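Long-range contacts in adhesion G-protein coupled receptor G6 (Danio rerio, PDB 6V55), which is an adhesion-type G-protein coupled receptor, also called Gpr126, whose calcium-binding extracellular region probably serves cell adhesion and signalling in myelination: residues 145-150 with 278-283; 209-214 with 222-227. All coordinates share one frame; numbering follows the deposited sequence.

Contact 1: 145-150 with 278-283; sequences AFTVCF and HAMLSS
Ala145 meets the chain at 278-283 through its methyl group. CB points toward that segment and lies 3.9 Å from the backbone N of Ala279. Phe146 touches it with backbone atoms. Its carbonyl O faces Ala279, whose CB comes to 3.8 Å from that Phe146 O. The Phe146 ring leaves from the other face of the strand and packs on Leu243, Leu275 and Leu175.

Thr147 carries the polar part of the contact. Its OG1 donates to the carbonyl O of His278 at 2.7 Å. The hydroxyl comes in the carbonyl plane, onto a lone pair, with a C=O...donor angle of 136°. The same OG1 accepts a weak bond from Met280 N at 3.1 Å, bent to 129° at the hydrogen. One hydroxyl therefore spans Ala279 and grips the backbone before and after it. Chi1 of -56° sets OG1 opposite the carbonyl carbon and turns CG2 away from the backbone N.

This region belongs to the pentraxin family, in the concanavalin clan of beta sandwiches. Strand 145-154 runs inside a six-stranded antiparallel sheet, between strands 268-276 and 209-216. Residues 278-281 carry the chain from the end of strand 268-276 past Thr147 and on toward a short, weakly bonded helical turn. Thr147 is also tied to strand 268-276 by backbone bonding with Trp276.

The Met280 side chain crosses that of Thr147 at about a right angle. Its CG lies 3.3 Å from Thr147 OG1. The chain then bends at chi3 and brings the terminal methyl back to the strand, with Met280 CE 3.8 Å from Thr147 CG2. Leu288 packs against Met280 as well.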
ATOM      1  N   ALA A 145     -42.725 -16.614 -31.172  1.00 35.39           N
ATOM      2  CA  ALA A 145     -43.107 -16.195 -29.832  1.00 35.04           C
ATOM      3  C   ALA A 145     -41.942 -15.429 -29.210  1.00 46.19           C
ATOM      4  O   ALA A 145     -40.777 -15.752 -29.454  1.00 34.01           O
ATOM      5  CB  ALA A 145     -43.490 -17.371 -28.923  1.00 34.82           C
ATOM      6  N   PHE A 146     -42.261 -14.405 -28.415  1.00 46.69           N
ATOM      7  CA  PHE A 146     -41.237 -13.633 -27.719  1.00 33.59           C
ATOM      8  C   PHE A 146     -41.808 -13.018 -26.448  1.00 40.90           C
ATOM      9  O   PHE A 146     -43.007 -12.758 -26.348  1.00 37.78           O
ATOM     10  CB  PHE A 146     -40.605 -12.523 -28.604  1.00 33.73           C
ATOM     11  CG  PHE A 146     -41.573 -11.450 -29.122  1.00 34.35           C
ATOM     12  CD1 PHE A 146     -41.933 -10.334 -28.357  1.00 34.24           C
ATOM     13  CD2 PHE A 146     -42.008 -11.489 -30.432  1.00 35.02           C
ATOM     14  CE1 PHE A 146     -42.797  -9.374 -28.845  1.00 34.82           C
ATOM     15  CE2 PHE A 146     -42.864 -10.497 -30.930  1.00 35.60           C
ATOM     16  CZ  PHE A 146     -43.249  -9.455 -30.133  1.00 35.50           C
ATOM     17  N   THR A 147     -40.905 -12.676 -25.526  1.00 40.34           N
ATOM     18  CA  THR A 147     -41.163 -11.715 -24.457  1.00 33.40           C
ATOM     19  C   THR A 147     -40.110 -10.625 -24.544  1.00 32.08           C
ATOM     20  O   THR A 147     -38.917 -10.931 -24.569  1.00 31.63           O
ATOM     21  CB  THR A 147     -41.098 -12.362 -23.073  1.00 31.86           C
ATOM     22  OG1 THR A 147     -42.016 -13.462 -23.008  1.00 37.41           O
ATOM     23  CG2 THR A 147     -41.431 -11.342 -21.994  1.00 31.63           C
ATOM     24  N   VAL A 148     -40.528  -9.367 -24.613  1.00 32.32           N
ATOM     25  CA  VAL A 148     -39.601  -8.242 -24.529  1.00 34.98           C
ATOM     26  C   VAL A 148     -39.993  -7.404 -23.317  1.00 33.86           C
ATOM     27  O   VAL A 148     -41.176  -7.110 -23.122  1.00 32.12           O
ATOM     28  CB  VAL A 148     -39.557  -7.416 -25.839  1.00 32.51           C
ATOM     29  CG1 VAL A 148     -40.944  -7.109 -26.388  1.00 39.78           C
ATOM     30  CG2 VAL A 148     -38.771  -6.118 -25.674  1.00 32.23           C
ATOM     31  N   CYS A 149     -39.012  -7.089 -22.458  1.00 36.36           N
ATOM     32  CA  CYS A 149     -39.213  -6.180 -21.335  1.00 38.00           C
ATOM     33  C   CYS A 149     -38.164  -5.087 -21.334  1.00 39.92           C
ATOM     34  O   CYS A 149     -36.990  -5.328 -21.628  1.00 43.87           O
ATOM     35  CB  CYS A 149     -39.136  -6.866 -19.976  1.00 44.25           C
ATOM     36  SG  CYS A 149     -39.861  -8.482 -19.905  1.00 56.20           S
ATOM     37  N   PHE A 150     -38.585  -3.901 -20.939  1.00 39.63           N
ATOM     38  CA  PHE A 150     -37.668  -2.792 -20.773  1.00 41.40           C
ATOM     39  C   PHE A 150     -38.274  -1.865 -19.735  1.00 43.17           C
ATOM     40  O   PHE A 150     -39.404  -2.066 -19.283  1.00 44.62           O
ATOM     41  CB  PHE A 150     -37.385  -2.069 -22.108  1.00 42.50           C
ATOM     42  CG  PHE A 150     -38.610  -1.795 -22.936  1.00 43.04           C
ATOM     43  CD1 PHE A 150     -39.037  -2.704 -23.905  1.00 42.74           C
ATOM     44  CD2 PHE A 150     -39.314  -0.613 -22.766  1.00 43.71           C
ATOM     45  CE1 PHE A 150     -40.166  -2.451 -24.657  1.00 43.79           C
ATOM     46  CE2 PHE A 150     -40.435  -0.345 -23.516  1.00 44.81           C
ATOM     47  CZ  PHE A 150     -40.868  -1.271 -24.463  1.00 46.44           C
ATOM     48  N   HIS A 278     -39.637 -17.272 -25.824  1.00 38.30           N
ATOM     49  CA  HIS A 278     -40.979 -17.755 -25.558  1.00 39.54           C
ATOM     50  C   HIS A 278     -41.796 -16.612 -24.990  1.00 43.10           C
ATOM     51  O   HIS A 278     -41.247 -15.614 -24.509  1.00 43.33           O
ATOM     52  CB  HIS A 278     -40.970 -18.932 -24.574  1.00 42.74           C
ATOM     53  CG  HIS A 278     -40.060 -18.728 -23.399  1.00 50.64           C
ATOM     54  ND1 HIS A 278     -38.704 -18.982 -23.453  1.00 53.02           N
ATOM     55  CD2 HIS A 278     -40.308 -18.288 -22.143  1.00 51.42           C
ATOM     56  CE1 HIS A 278     -38.156 -18.705 -22.283  1.00 51.84           C
ATOM     57  NE2 HIS A 278     -39.110 -18.287 -21.469  1.00 52.25           N
ATOM     58  N   ALA A 279     -43.116 -16.758 -25.056  1.00 45.96           N
ATOM     59  CA  ALA A 279     -44.001 -15.819 -24.389  1.00 42.23           C
ATOM     60  C   ALA A 279     -44.334 -16.333 -23.004  1.00 46.58           C
ATOM     61  O   ALA A 279     -44.734 -17.491 -22.841  1.00 43.53           O
ATOM     62  CB  ALA A 279     -45.284 -15.600 -25.161  1.00 34.16           C
ATOM     63  N   MET A 280     -44.202 -15.453 -22.018  1.00 50.64           N
ATOM     64  CA  MET A 280     -44.299 -15.830 -20.622  1.00 53.30           C
ATOM     65  C   MET A 280     -45.730 -15.738 -20.115  1.00 53.47           C
ATOM     66  O   MET A 280     -46.477 -14.816 -20.473  1.00 50.10           O
ATOM     67  CB  MET A 280     -43.396 -14.933 -19.783  1.00 55.12           C
ATOM     68  CG  MET A 280     -41.935 -15.109 -20.094  1.00 57.95           C
ATOM     69  SD  MET A 280     -40.928 -14.574 -18.712  1.00 62.10           S
ATOM     70  CE  MET A 280     -39.682 -13.607 -19.554  1.00 61.50           C
ATOM     71  N   LEU A 281     -46.093 -16.690 -19.251  1.00 55.54           N
ATOM     72  CA  LEU A 281     -47.341 -16.616 -18.504  1.00 61.46           C
ATOM     73  C   LEU A 281     -47.271 -15.503 -17.453  1.00 63.99           C
ATOM     74  O   LEU A 281     -46.202 -14.956 -17.146  1.00 64.61           O
ATOM     75  CB  LEU A 281     -47.646 -17.948 -17.814  1.00 64.12           C
ATOM     76  CG  LEU A 281     -48.011 -19.230 -18.582  1.00 63.59           C
ATOM     77  CD1 LEU A 281     -48.880 -18.933 -19.803  1.00 57.51           C
ATOM     78  CD2 LEU A 281     -46.765 -20.068 -18.951  1.00 65.01           C
ATOM     79  N   SER A 282     -48.436 -15.182 -16.880  1.00 64.63           N
ATOM     80  CA  SER A 282     -48.488 -14.151 -15.845  1.00 63.21           C
ATOM     81  C   SER A 282     -47.846 -14.628 -14.542  1.00 64.65           C
ATOM     82  O   SER A 282     -47.245 -13.818 -13.817  1.00 62.55           O
ATOM     83  CB  SER A 282     -49.933 -13.715 -15.611  1.00 56.47           C
ATOM     84  OG  SER A 282     -50.121 -13.099 -14.348  1.00 52.71           O
ATOM     85  N   SER A 283     -47.956 -15.934 -14.258  1.00 64.70           N
ATOM     86  CA  SER A 283     -47.203 -16.564 -13.177  1.00 65.99           C
ATOM     87  C   SER A 283     -45.692 -16.463 -13.410  1.00 68.11           C
ATOM     88  O   SER A 283     -44.932 -16.152 -12.482  1.00 68.65           O
ATOM     89  CB  SER A 283     -47.652 -18.019 -13.059  1.00 66.51           C
ATOM     90  OG  SER A 283     -47.034 -18.689 -11.974  1.00 67.86           O
TER

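Contact 2: 209-214 with 222-227; sequences KPLCLT and IGVYFE. Unlike the reference sequence in segment 222-227: Glu227 (reference Gly).
Lys209 reaches across to Phe226 and Glu227 with most of its side chain. CB lies 4.1 Å from Phe226 CE2. Past CG, CD comes to the edge of the Phe226 ring, near its plane, 3.8 Å from CE2. The chain bends at chi3, -65°, and CE stays beside the same ring atom. NZ then forms a salt bridge with Glu227 OE1 at 2.8 Å. It meets the carboxylate on the anti side, 22° out of plane. Asp203 is a second acid partner of NZ and lies close to Glu227, so the shared ammonium probably offsets their like charges. Glu227 differs from the reference sequence, where this position is glycine.

Leu211 CD1 touches Phe226 CB and Val224 CG1, on the face that also carries Leu213. On the other face, Cys212 CB meets Tyr225 CB at 3.7 Å, and Cys212 SG makes an oblique sulfur-aromatic contact with the Tyr225 ring. Two pairs of backbone bonds join Cys212 to Tyr225 and Thr214 to Gly223, with Leu213 and Val224 as the non-hydrogen-bonded pair between them. These are the features of an antiparallel beta hairpin, here in one sheet of the pentraxin-like sandwich.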
ATOM      1  N   LYS A 209     -40.513   3.149 -15.629  1.00 59.35           N
ATOM      2  CA  LYS A 209     -41.423   2.119 -15.195  1.00 52.10           C
ATOM      3  C   LYS A 209     -41.212   0.918 -16.107  1.00 42.85           C
ATOM      4  O   LYS A 209     -40.968   1.093 -17.316  1.00 35.48           O
ATOM      5  CB  LYS A 209     -42.888   2.578 -15.226  1.00 51.86           C
ATOM      6  CG  LYS A 209     -43.518   2.742 -13.841  1.00 50.31           C
ATOM      7  CD  LYS A 209     -45.028   2.940 -13.944  1.00 50.33           C
ATOM      8  CE  LYS A 209     -45.371   4.246 -14.663  1.00 48.15           C
ATOM      9  NZ  LYS A 209     -46.847   4.521 -14.687  1.00 42.94           N
ATOM     10  N   PRO A 210     -41.238  -0.297 -15.553  1.00 41.45           N
ATOM     11  CA  PRO A 210     -41.093  -1.497 -16.383  1.00 44.93           C
ATOM     12  C   PRO A 210     -42.352  -1.818 -17.182  1.00 46.05           C
ATOM     13  O   PRO A 210     -43.480  -1.511 -16.784  1.00 43.24           O
ATOM     14  CB  PRO A 210     -40.786  -2.600 -15.355  1.00 42.91           C
ATOM     15  CG  PRO A 210     -41.387  -2.116 -14.073  1.00 36.87           C
ATOM     16  CD  PRO A 210     -41.261  -0.621 -14.110  1.00 36.92           C
ATOM     17  N   LEU A 211     -42.127  -2.446 -18.338  1.00 49.47           N
ATOM     18  CA  LEU A 211     -43.165  -2.775 -19.310  1.00 49.88           C
ATOM     19  C   LEU A 211     -42.738  -4.021 -20.074  1.00 56.15           C
ATOM     20  O   LEU A 211     -41.658  -4.035 -20.672  1.00 58.88           O
ATOM     21  CB  LEU A 211     -43.397  -1.618 -20.293  1.00 42.94           C
ATOM     22  CG  LEU A 211     -44.279  -1.987 -21.498  1.00 38.17           C
ATOM     23  CD1 LEU A 211     -45.695  -2.369 -21.045  1.00 33.82           C
ATOM     24  CD2 LEU A 211     -44.329  -0.868 -22.542  1.00 36.63           C
ATOM     25  N   CYS A 212     -43.600  -5.040 -20.083  1.00 57.98           N
ATOM     26  CA  CYS A 212     -43.352  -6.293 -20.784  1.00 55.81           C
ATOM     27  C   CYS A 212     -44.386  -6.489 -21.878  1.00 51.35           C
ATOM     28  O   CYS A 212     -45.573  -6.223 -21.674  1.00 54.52           O
ATOM     29  CB  CYS A 212     -43.411  -7.490 -19.853  1.00 59.61           C
ATOM     30  SG  CYS A 212     -42.702  -7.156 -18.250  1.00 68.50           S
ATOM     31  N   LEU A 213     -43.929  -6.949 -23.038  1.00 45.53           N
ATOM     32  CA  LEU A 213     -44.798  -7.293 -24.152  1.00 40.74           C
ATOM     33  C   LEU A 213     -44.537  -8.743 -24.520  1.00 40.55           C
ATOM     34  O   LEU A 213     -43.377  -9.137 -24.661  1.00 40.59           O
ATOM     35  CB  LEU A 213     -44.541  -6.365 -25.346  1.00 34.31           C
ATOM     36  CG  LEU A 213     -44.625  -4.862 -25.017  1.00 38.59           C
ATOM     37  CD1 LEU A 213     -44.158  -4.007 -26.165  1.00 34.64           C
ATOM     38  CD2 LEU A 213     -46.055  -4.465 -24.609  1.00 40.20           C
ATOM     39  N   THR A 214     -45.600  -9.555 -24.628  1.00 39.35           N
ATOM     40  CA  THR A 214     -45.478 -10.934 -25.099  1.00 35.43           C
ATOM     41  C   THR A 214     -46.323 -11.130 -26.352  1.00 35.16           C
ATOM     42  O   THR A 214     -47.237 -10.351 -26.638  1.00 36.05           O
ATOM     43  CB  THR A 214     -45.874 -12.006 -24.035  1.00 34.08           C
ATOM     44  OG1 THR A 214     -47.306 -12.154 -23.957  1.00 34.61           O
ATOM     45  CG2 THR A 214     -45.288 -11.696 -22.654  1.00 33.34           C
ATOM     46  N   ILE A 222     -51.385 -11.246 -27.823  1.00 37.78           N
ATOM     47  CA  ILE A 222     -50.525 -10.235 -27.221  1.00 37.24           C
ATOM     48  C   ILE A 222     -50.763 -10.227 -25.715  1.00 36.76           C
ATOM     49  O   ILE A 222     -51.905 -10.266 -25.251  1.00 37.05           O
ATOM     50  CB  ILE A 222     -50.794  -8.846 -27.826  1.00 37.66           C
ATOM     51  CG1 ILE A 222     -51.041  -8.930 -29.339  1.00 38.36           C
ATOM     52  CG2 ILE A 222     -49.664  -7.864 -27.461  1.00 37.11           C
ATOM     53  CD1 ILE A 222     -49.806  -9.063 -30.172  1.00 38.18           C
ATOM     54  N   GLY A 223     -49.684 -10.190 -24.946  1.00 38.86           N
ATOM     55  CA  GLY A 223     -49.766  -9.982 -23.510  1.00 38.98           C
ATOM     56  C   GLY A 223     -49.053  -8.666 -23.171  1.00 39.44           C
ATOM     57  O   GLY A 223     -48.102  -8.299 -23.848  1.00 36.68           O
ATOM     58  N   VAL A 224     -49.583  -7.963 -22.178  1.00 41.62           N
ATOM     59  CA  VAL A 224     -48.990  -6.717 -21.691  1.00 39.99           C
ATOM     60  C   VAL A 224     -48.870  -6.828 -20.174  1.00 43.88           C
ATOM     61  O   VAL A 224     -49.852  -7.159 -19.496  1.00 43.28           O
ATOM     62  CB  VAL A 224     -49.827  -5.482 -22.081  1.00 36.35           C
ATOM     63  CG1 VAL A 224     -49.260  -4.221 -21.458  1.00 34.84           C
ATOM     64  CG2 VAL A 224     -49.860  -5.302 -23.581  1.00 38.10           C
ATOM     65  N   TYR A 225     -47.675  -6.576 -19.647  1.00 46.80           N
ATOM     66  CA  TYR A 225     -47.465  -6.421 -18.213  1.00 54.09           C
ATOM     67  C   TYR A 225     -47.052  -4.976 -17.935  1.00 53.78           C
ATOM     68  O   TYR A 225     -46.015  -4.515 -18.428  1.00 52.07           O
ATOM     69  CB  TYR A 225     -46.422  -7.421 -17.718  1.00 61.63           C
ATOM     70  CG  TYR A 225     -46.454  -7.700 -16.239  1.00 72.42           C
ATOM     71  CD1 TYR A 225     -45.821  -6.835 -15.337  1.00 78.36           C
ATOM     72  CD2 TYR A 225     -47.101  -8.834 -15.740  1.00 77.18           C
ATOM     73  CE1 TYR A 225     -45.839  -7.079 -13.977  1.00 83.56           C
ATOM     74  CE2 TYR A 225     -47.120  -9.099 -14.375  1.00 82.91           C
ATOM     75  CZ  TYR A 225     -46.486  -8.213 -13.500  1.00 86.63           C
ATOM     76  OH  TYR A 225     -46.495  -8.447 -12.143  1.00 87.96           O
ATOM     77  N   PHE A 226     -47.869  -4.271 -17.144  1.00 54.35           N
ATOM     78  CA  PHE A 226     -47.680  -2.861 -16.814  1.00 53.06           C
ATOM     79  C   PHE A 226     -48.430  -2.597 -15.515  1.00 56.67           C
ATOM     80  O   PHE A 226     -49.610  -2.953 -15.408  1.00 58.91           O
ATOM     81  CB  PHE A 226     -48.221  -1.970 -17.926  1.00 51.28           C
ATOM     82  CG  PHE A 226     -47.746  -0.534 -17.897  1.00 53.27           C
ATOM     83  CD1 PHE A 226     -48.245   0.329 -18.838  1.00 56.14           C
ATOM     84  CD2 PHE A 226     -46.796  -0.034 -16.999  1.00 56.75           C
ATOM     85  CE1 PHE A 226     -47.867   1.650 -18.906  1.00 60.46           C
ATOM     86  CE2 PHE A 226     -46.382   1.294 -17.050  1.00 60.36           C
ATOM     87  CZ  PHE A 226     -46.939   2.154 -18.035  1.00 61.34           C
ATOM     88  N   GLU A 227     -47.732  -1.969 -14.553  1.00 57.76           N
ATOM     89  CA  GLU A 227     -48.265  -1.530 -13.259  1.00 58.79           C
ATOM     90  C   GLU A 227     -48.843  -2.693 -12.442  1.00 54.21           C
ATOM     91  O   GLU A 227     -49.894  -2.556 -11.815  1.00 59.01           O
ATOM     92  CB  GLU A 227     -49.288  -0.400 -13.441  1.00 63.68           C
ATOM     93  CG  GLU A 227     -48.621   0.953 -13.738  1.00 70.26           C
ATOM     94  CD  GLU A 227     -49.606   2.114 -13.849  1.00 76.61           C
ATOM     95  OE1 GLU A 227     -49.228   3.165 -14.428  1.00 78.46           O
ATOM     96  OE2 GLU A 227     -50.752   1.967 -13.362  1.00 77.02           O
TER

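Overall arrangement
Both contacts belong to the six-stranded sheet of the pentraxin-family region. Contact 2 is nested inside the loop that contact 1 closes, and their centres are about 8 Å apart. Strands 145-154 and 209-216 are neighbours, with probable backbone hydrogen bonds between Leu213 N and Val148 O and between Leu211 N and Phe150 O. Contact 2 joins adjacent strands by regular backbone bonding, buried through the middle and ending in a charged pair at the surface, Lys209 partly exposed and Glu227 exposed. Contact 1 joins a strand to a loop through one buried hydroxyl, with partly exposed residues at its start. Cys149 and Cys212 pack between the two, as do Thr147 and Thr214.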